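Local atomic coordinates of protease 2A (Rhinovirus C, PDB entry 5X45), a protein that is a chymotrypsin-like cysteine protease that probably cleaves the viral polyprotein, and host proteins, during rhinovirus infection. Residues T25-L30 and V39-V44. Sequence-based numbering, arbitrary orientation.
Sequences TDETIL and VDSTNV
Ile29 and Leu30 both bond to the carbonyl oxygen of Val39, and this shared acceptor marks a classic beta bulge in an antiparallel hairpin. Ile29 N lies 2.7 Å from Val39 O in a nearly straight bond (168°), while Leu30 N reaches the same oxygen over a longer 3.2 Å. Val39 N returns a bond to Leu30 O. Beyond the bulge, Ser41 N donates to Glu27 O at 2.8 Å, and the Ser41 hydroxyl adds at most a weak bond to that oxygen. Glu27 O also receives a CA-H...O contact from Asp40.

The polar side chains gather around the type I turn from Thr25 to Thr28. Thr25 N donates to Thr28 OG1 at 2.9 Å, tying the turn's ends together. Thr25 OG1 sits between two carboxylates, 3.0 Å from Asp40 OD2 and 2.9 Å from Glu27 OE1; its single proton can serve one at a time. Asp40 OD1 is held from its own strand by Gln38 NE2.

Apolar contacts are few. Ile29 CG1 lies between its own backbone N and carbonyl carbon (chi1 61°), which brings it within 3.9 Å of Val39 CG1, and Leu30 CB rests against Val39 CB.

Strand 28-32 forms an edge of the small N-terminal sheet; on the far side of strand 37-41 runs strand 14-18, where Val39 packs on Ala14 and Tyr16.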
loop_
_atom_site.group_PDB
_atom_site.type_symbol
_atom_site.label_atom_id
_atom_site.label_comp_id
_atom_site.label_asym_id
_atom_site.label_seq_id
_atom_site.Cartn_x
_atom_site.Cartn_y
_atom_site.Cartn_z
ATOM N N THR A 25 10.068 -14.877 4.486
ATOM C CA THR A 25 10.712 -15.952 3.756
ATOM C C THR A 25 12.198 -15.649 3.782
ATOM O O THR A 25 12.625 -14.715 4.455
ATOM C CB THR A 25 10.213 -16.050 2.301
ATOM O OG1 THR A 25 10.687 -14.924 1.546
ATOM C CG2 THR A 25 8.688 -16.088 2.250
ATOM N N ASP A 26 12.994 -16.408 3.042
ATOM C CA ASP A 26 14.426 -16.208 3.122
ATOM C C ASP A 26 14.843 -15.066 2.176
ATOM O O ASP A 26 15.980 -14.599 2.230
ATOM C CB ASP A 26 15.165 -17.500 2.800
ATOM C CG ASP A 26 16.487 -17.610 3.546
ATOM O OD1 ASP A 26 17.394 -16.788 3.298
ATOM O OD2 ASP A 26 16.612 -18.526 4.393
ATOM N N GLU A 27 13.910 -14.589 1.343
ATOM C CA GLU A 27 14.179 -13.441 0.471
ATOM C C GLU A 27 13.669 -12.131 1.063
ATOM O O GLU A 27 13.763 -11.083 0.423
ATOM C CB GLU A 27 13.558 -13.609 -0.929
ATOM C CG GLU A 27 13.991 -14.809 -1.765
ATOM C CD GLU A 27 13.197 -16.073 -1.496
ATOM O OE1 GLU A 27 12.280 -16.058 -0.647
ATOM O OE2 GLU A 27 13.486 -17.091 -2.161
ATOM N N THR A 28 13.121 -12.183 2.272
ATOM C CA THR A 28 12.665 -10.970 2.942
ATOM C C THR A 28 13.844 -10.034 3.223
ATOM O O THR A 28 14.860 -10.467 3.772
ATOM C CB THR A 28 11.931 -11.301 4.258
ATOM O OG1 THR A 28 10.812 -12.145 3.975
ATOM C CG2 THR A 28 11.430 -10.042 4.945
ATOM N N ILE A 29 13.721 -8.770 2.823
ATOM C CA ILE A 29 14.773 -7.790 3.072
ATOM C C ILE A 29 14.264 -6.644 3.959
ATOM O O ILE A 29 15.042 -5.814 4.420
ATOM C CB ILE A 29 15.350 -7.202 1.756
ATOM C CG1 ILE A 29 14.267 -6.488 0.952
ATOM C CG2 ILE A 29 16.000 -8.280 0.916
ATOM C CD1 ILE A 29 14.794 -5.857 -0.318
ATOM N N LEU A 30 12.958 -6.614 4.211
ATOM C CA LEU A 30 12.376 -5.627 5.119
ATOM C C LEU A 30 11.047 -6.127 5.645
ATOM O O LEU A 30 10.192 -6.564 4.875
ATOM C CB LEU A 30 12.176 -4.272 4.438
ATOM C CG LEU A 30 11.822 -3.087 5.354
ATOM C CD1 LEU A 30 12.392 -1.804 4.768
ATOM C CD2 LEU A 30 10.320 -2.928 5.583
ATOM N N VAL A 39 8.871 -6.576 2.466
ATOM C CA VAL A 39 9.541 -6.452 1.182
ATOM C C VAL A 39 10.476 -7.634 0.958
ATOM O O VAL A 39 11.295 -7.963 1.819
ATOM C CB VAL A 39 10.341 -5.154 1.063
ATOM C CG1 VAL A 39 10.860 -5.003 -0.369
ATOM C CG2 VAL A 39 9.479 -3.969 1.444
ATOM N N ASP A 40 10.344 -8.264 -0.207
ATOM C CA ASP A 40 11.179 -9.400 -0.573
ATOM C C ASP A 40 12.011 -9.060 -1.793
ATOM O O ASP A 40 11.554 -8.358 -2.687
ATOM C CB ASP A 40 10.328 -10.649 -0.840
ATOM C CG ASP A 40 9.693 -11.216 0.433
ATOM O OD1 ASP A 40 9.482 -10.452 1.396
ATOM O OD2 ASP A 40 9.417 -12.435 0.477
ATOM N N SER A 41 13.248 -9.536 -1.817
ATOM C CA SER A 41 14.062 -9.420 -3.015
ATOM C C SER A 41 13.575 -10.424 -4.053
ATOM O O SER A 41 12.929 -11.416 -3.711
ATOM C CB SER A 41 15.526 -9.666 -2.698
ATOM O OG SER A 41 15.691 -11.000 -2.268
ATOM N N THR A 42 13.860 -10.163 -5.320
ATOM C CA THR A 42 13.483 -11.102 -6.363
ATOM C C THR A 42 14.444 -11.110 -7.545
ATOM O O THR A 42 14.984 -10.082 -7.951
ATOM C CB THR A 42 12.043 -10.834 -6.860
ATOM O OG1 THR A 42 11.682 -11.836 -7.825
ATOM C CG2 THR A 42 11.927 -9.451 -7.496
ATOM N N ASN A 43 14.648 -12.308 -8.075
ATOM C CA ASN A 43 15.521 -12.536 -9.211
ATOM C C ASN A 43 14.841 -12.150 -10.522
ATOM O O ASN A 43 15.513 -11.880 -11.519
ATOM C CB ASN A 43 15.983 -13.988 -9.230
ATOM C CG ASN A 43 17.251 -14.190 -8.423
ATOM O OD1 ASN A 43 17.983 -13.233 -8.158
ATOM N ND2 ASN A 43 17.509 -15.426 -8.011
ATOM N N VAL A 44 13.508 -12.195 -10.538
ATOM C CA VAL A 44 12.750 -11.847 -11.745
ATOM C C VAL A 44 12.280 -10.382 -11.633
ATOM O O VAL A 44 11.662 -9.978 -10.644
ATOM C CB VAL A 44 11.559 -12.835 -11.995
ATOM C CG1 VAL A 44 11.809 -14.124 -11.224
ATOM C CG2 VAL A 44 10.225 -12.286 -11.549
#